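Thymidylate kinase (Ehrlichia chaffeensis, PDB 3LD9) probably phosphorylates dTMP to dTDP at the expense of ATP, a step shared by the de novo and salvage routes to dTTP. Local coordinates at residues Val55-Asn66 against Met91-Ile100. Sequence-based numbering, arbitrary orientation.
Sequences VLTREPGGTLLN and MRREHFVKII
In this P-loop kinase fold, the edge strand 54-58 of the parallel sheet ends in a Glu-Pro-Gly-Gly loop that leads to helix 64-74, and Glu59, at the head of that loop, meets Arg92 and His95 of helix 81-105. Glu59 OE2 takes bonds from NE and NH2 of Arg92, each 2.8 Å, a side-on salt bridge with carboxylate and guanidinium nearly coplanar; Arg92 NH1 turns instead to Asn138 and Thr119. Glu59 OE1 spends its anti lone pair on His95 ND1 (2.8 Å), an almost straight bond at 169°, although carboxylate and ring are twisted 47° apart. The His95 ring, swung away from its own backbone N (chi1 -173°), reaches back to the strand, where His95 NE2 lies 2.6 Å from Thr57 OG1 in a hydrogen bond. Both ring nitrogens are thus held, which fixes the ring's rotation. Gly61 O sits over one face and Ile100 CD1 over the opposite one, both offset toward the rim, while Gly62 CA comes within 3.6 Å of His95 CD2, where a side chain would collide with the ring. Pro60, preceded by a cis peptide bond, packs its CB on Met91 CE. Thr63 N-caps helix 64-74 by accepting from Asn66 N, and a water links its OG1 to Glu94 OE2. Asn66 ND2 joins loop and helix, donating to Gly61 O (3.1 Å) and to Met91 O (2.8 Å), which also accepts from His95 N.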
# COMPACT_ATOMS: atom_id res chain seq x y z
N VAL A 55 -5.29 9.29 -15.74
CA VAL A 55 -4.54 8.43 -14.87
C VAL A 55 -3.82 7.41 -15.74
O VAL A 55 -4.45 6.64 -16.44
CB VAL A 55 -5.51 7.68 -13.90
CG1 VAL A 55 -4.74 6.65 -13.05
CG2 VAL A 55 -6.28 8.69 -13.01
N LEU A 56 -2.49 7.46 -15.75
CA LEU A 56 -1.69 6.50 -16.52
C LEU A 56 -1.20 5.45 -15.55
O LEU A 56 -0.62 5.79 -14.54
CB LEU A 56 -0.48 7.18 -17.18
CG LEU A 56 0.45 6.26 -18.00
CD1 LEU A 56 -0.33 5.61 -19.14
CD2 LEU A 56 1.65 7.03 -18.56
N THR A 57 -1.41 4.18 -15.88
CA THR A 57 -1.03 3.09 -15.01
C THR A 57 -0.60 1.89 -15.88
O THR A 57 -0.55 1.98 -17.10
CB THR A 57 -2.21 2.79 -14.06
OG1 THR A 57 -1.79 1.93 -12.99
CG2 THR A 57 -3.44 2.21 -14.82
N ARG A 58 -0.23 0.78 -15.24
CA ARG A 58 0.28 -0.36 -15.93
C ARG A 58 0.16 -1.63 -15.06
O ARG A 58 0.10 -1.56 -13.83
CB ARG A 58 1.76 -0.13 -16.26
CG ARG A 58 2.65 -0.22 -15.03
CD ARG A 58 4.10 0.11 -15.32
NE ARG A 58 4.94 -0.33 -14.20
CZ ARG A 58 6.26 -0.59 -14.26
NH1 ARG A 58 6.93 -0.46 -15.41
NH2 ARG A 58 6.90 -0.98 -13.16
N GLU A 59 0.18 -2.77 -15.71
CA GLU A 59 0.25 -4.05 -15.04
C GLU A 59 1.39 -4.86 -15.68
O GLU A 59 1.72 -4.63 -16.83
CB GLU A 59 -1.07 -4.82 -15.16
CG GLU A 59 -2.28 -4.10 -14.56
CD GLU A 59 -3.45 -5.01 -14.29
OE1 GLU A 59 -4.33 -4.59 -13.53
OE2 GLU A 59 -3.52 -6.13 -14.85
N PRO A 60 1.98 -5.80 -14.93
CA PRO A 60 1.74 -5.96 -13.49
C PRO A 60 2.38 -4.80 -12.74
O PRO A 60 3.50 -4.46 -13.01
CB PRO A 60 2.41 -7.27 -13.17
CG PRO A 60 3.44 -7.48 -14.21
CD PRO A 60 2.94 -6.78 -15.46
N GLY A 61 1.61 -4.15 -11.88
CA GLY A 61 2.04 -2.97 -11.15
C GLY A 61 0.84 -2.12 -10.76
O GLY A 61 -0.27 -2.63 -10.58
N GLY A 62 1.04 -0.81 -10.63
CA GLY A 62 -0.07 0.06 -10.36
C GLY A 62 -0.23 0.51 -8.93
O GLY A 62 -0.79 1.56 -8.70
N THR A 63 0.25 -0.31 -7.97
CA THR A 63 0.27 0.05 -6.56
C THR A 63 1.66 -0.27 -6.01
O THR A 63 2.40 -1.01 -6.64
CB THR A 63 -0.78 -0.76 -5.76
OG1 THR A 63 -0.37 -2.14 -5.67
CG2 THR A 63 -2.15 -0.66 -6.47
N LEU A 64 2.03 0.32 -4.88
CA LEU A 64 3.31 0.02 -4.28
C LEU A 64 3.48 -1.49 -4.03
O LEU A 64 4.52 -2.05 -4.30
CB LEU A 64 3.48 0.79 -3.00
CG LEU A 64 3.52 2.32 -3.06
CD1 LEU A 64 3.87 2.88 -1.68
CD2 LEU A 64 4.52 2.83 -4.15
N LEU A 65 2.45 -2.16 -3.51
CA LEU A 65 2.56 -3.62 -3.31
C LEU A 65 2.81 -4.33 -4.62
O LEU A 65 3.72 -5.15 -4.69
CB LEU A 65 1.32 -4.19 -2.62
CG LEU A 65 1.21 -5.71 -2.48
CD1 LEU A 65 2.39 -6.27 -1.64
CD2 LEU A 65 -0.18 -6.05 -1.88
N ASN A 66 2.03 -4.01 -5.65
CA ASN A 66 2.14 -4.70 -6.93
C ASN A 66 3.50 -4.48 -7.59
O ASN A 66 4.02 -5.40 -8.23
CB ASN A 66 1.05 -4.30 -7.93
CG ASN A 66 -0.31 -4.88 -7.59
OD1 ASN A 66 -0.43 -5.73 -6.70
ND2 ASN A 66 -1.35 -4.41 -8.29
N MET A 91 -2.85 -9.32 -8.30
CA MET A 91 -2.35 -7.95 -8.47
C MET A 91 -3.36 -7.10 -9.22
O MET A 91 -3.58 -5.92 -8.90
CB MET A 91 -1.01 -7.98 -9.22
CG MET A 91 0.11 -8.63 -8.41
SD MET A 91 1.57 -9.15 -9.35
CE MET A 91 2.32 -7.55 -9.49
N ARG A 92 -3.99 -7.71 -10.22
CA ARG A 92 -5.07 -7.08 -11.01
C ARG A 92 -6.24 -6.68 -10.11
O ARG A 92 -6.73 -5.55 -10.19
CB ARG A 92 -5.56 -8.00 -12.11
CG ARG A 92 -6.74 -7.40 -12.90
CD ARG A 92 -6.90 -8.06 -14.27
NE ARG A 92 -5.64 -7.91 -14.96
CZ ARG A 92 -5.07 -8.80 -15.74
NH1 ARG A 92 -5.63 -9.95 -16.04
NH2 ARG A 92 -3.88 -8.49 -16.24
N ARG A 93 -6.61 -7.56 -9.20
CA ARG A 93 -7.65 -7.24 -8.22
C ARG A 93 -7.27 -6.02 -7.40
O ARG A 93 -8.05 -5.08 -7.28
CB ARG A 93 -7.95 -8.43 -7.30
CG ARG A 93 -9.05 -8.19 -6.26
CD ARG A 93 -10.36 -7.78 -6.90
NE ARG A 93 -11.33 -7.45 -5.88
CZ ARG A 93 -12.53 -6.91 -6.14
NH1 ARG A 93 -12.90 -6.64 -7.37
NH2 ARG A 93 -13.37 -6.65 -5.16
N GLU A 94 -6.07 -6.04 -6.84
CA GLU A 94 -5.58 -4.89 -6.08
C GLU A 94 -5.62 -3.58 -6.89
O GLU A 94 -6.09 -2.53 -6.41
CB GLU A 94 -4.14 -5.13 -5.61
CG GLU A 94 -3.97 -5.83 -4.25
CD GLU A 94 -4.68 -5.14 -3.10
OE1 GLU A 94 -5.80 -5.59 -2.74
OE2 GLU A 94 -4.12 -4.15 -2.56
N HIS A 95 -5.11 -3.67 -8.10
CA HIS A 95 -5.00 -2.53 -8.99
C HIS A 95 -6.37 -2.01 -9.38
O HIS A 95 -6.62 -0.80 -9.41
CB HIS A 95 -4.23 -2.96 -10.21
CG HIS A 95 -3.89 -1.85 -11.16
ND1 HIS A 95 -3.74 -2.07 -12.50
CD2 HIS A 95 -3.61 -0.55 -10.95
CE1 HIS A 95 -3.37 -0.94 -13.09
NE2 HIS A 95 -3.29 0.01 -12.17
N PHE A 96 -7.28 -2.93 -9.69
CA PHE A 96 -8.60 -2.53 -10.07
C PHE A 96 -9.32 -1.81 -8.94
O PHE A 96 -9.94 -0.76 -9.17
CB PHE A 96 -9.44 -3.71 -10.52
CG PHE A 96 -10.77 -3.30 -11.01
CD1 PHE A 96 -10.91 -2.68 -12.23
CD2 PHE A 96 -11.90 -3.52 -10.25
CE1 PHE A 96 -12.14 -2.28 -12.70
CE2 PHE A 96 -13.14 -3.11 -10.70
CZ PHE A 96 -13.26 -2.49 -11.95
N VAL A 97 -9.27 -2.38 -7.74
CA VAL A 97 -10.01 -1.83 -6.61
C VAL A 97 -9.39 -0.51 -6.10
O VAL A 97 -10.10 0.41 -5.77
CB VAL A 97 -10.16 -2.87 -5.45
CG1 VAL A 97 -10.82 -2.20 -4.23
CG2 VAL A 97 -11.03 -4.05 -5.90
N LYS A 98 -8.06 -0.41 -6.09
CA LYS A 98 -7.41 0.76 -5.54
C LYS A 98 -7.27 1.91 -6.52
O LYS A 98 -7.45 3.05 -6.13
CB LYS A 98 -6.08 0.37 -4.86
CG LYS A 98 -6.39 -0.49 -3.56
CD LYS A 98 -5.16 -1.01 -2.83
CE LYS A 98 -5.51 -1.58 -1.42
NZ LYS A 98 -6.12 -2.95 -1.43
N ILE A 99 -7.03 1.62 -7.80
CA ILE A 99 -6.66 2.66 -8.75
C ILE A 99 -7.68 2.76 -9.85
O ILE A 99 -8.27 3.82 -10.04
CB ILE A 99 -5.29 2.38 -9.41
CG1 ILE A 99 -4.21 2.20 -8.33
CG2 ILE A 99 -4.94 3.48 -10.39
CD1 ILE A 99 -4.03 3.40 -7.37
N ILE A 100 -7.93 1.69 -10.59
CA ILE A 100 -8.74 1.85 -11.80
C ILE A 100 -10.21 2.24 -11.51
O ILE A 100 -10.74 3.19 -12.09
CB ILE A 100 -8.70 0.61 -12.69
CG1 ILE A 100 -7.26 0.35 -13.16
CG2 ILE A 100 -9.63 0.78 -13.86
CD1 ILE A 100 -6.99 -1.08 -13.75
O HOH W 1 -2.11 -3.02 -3.68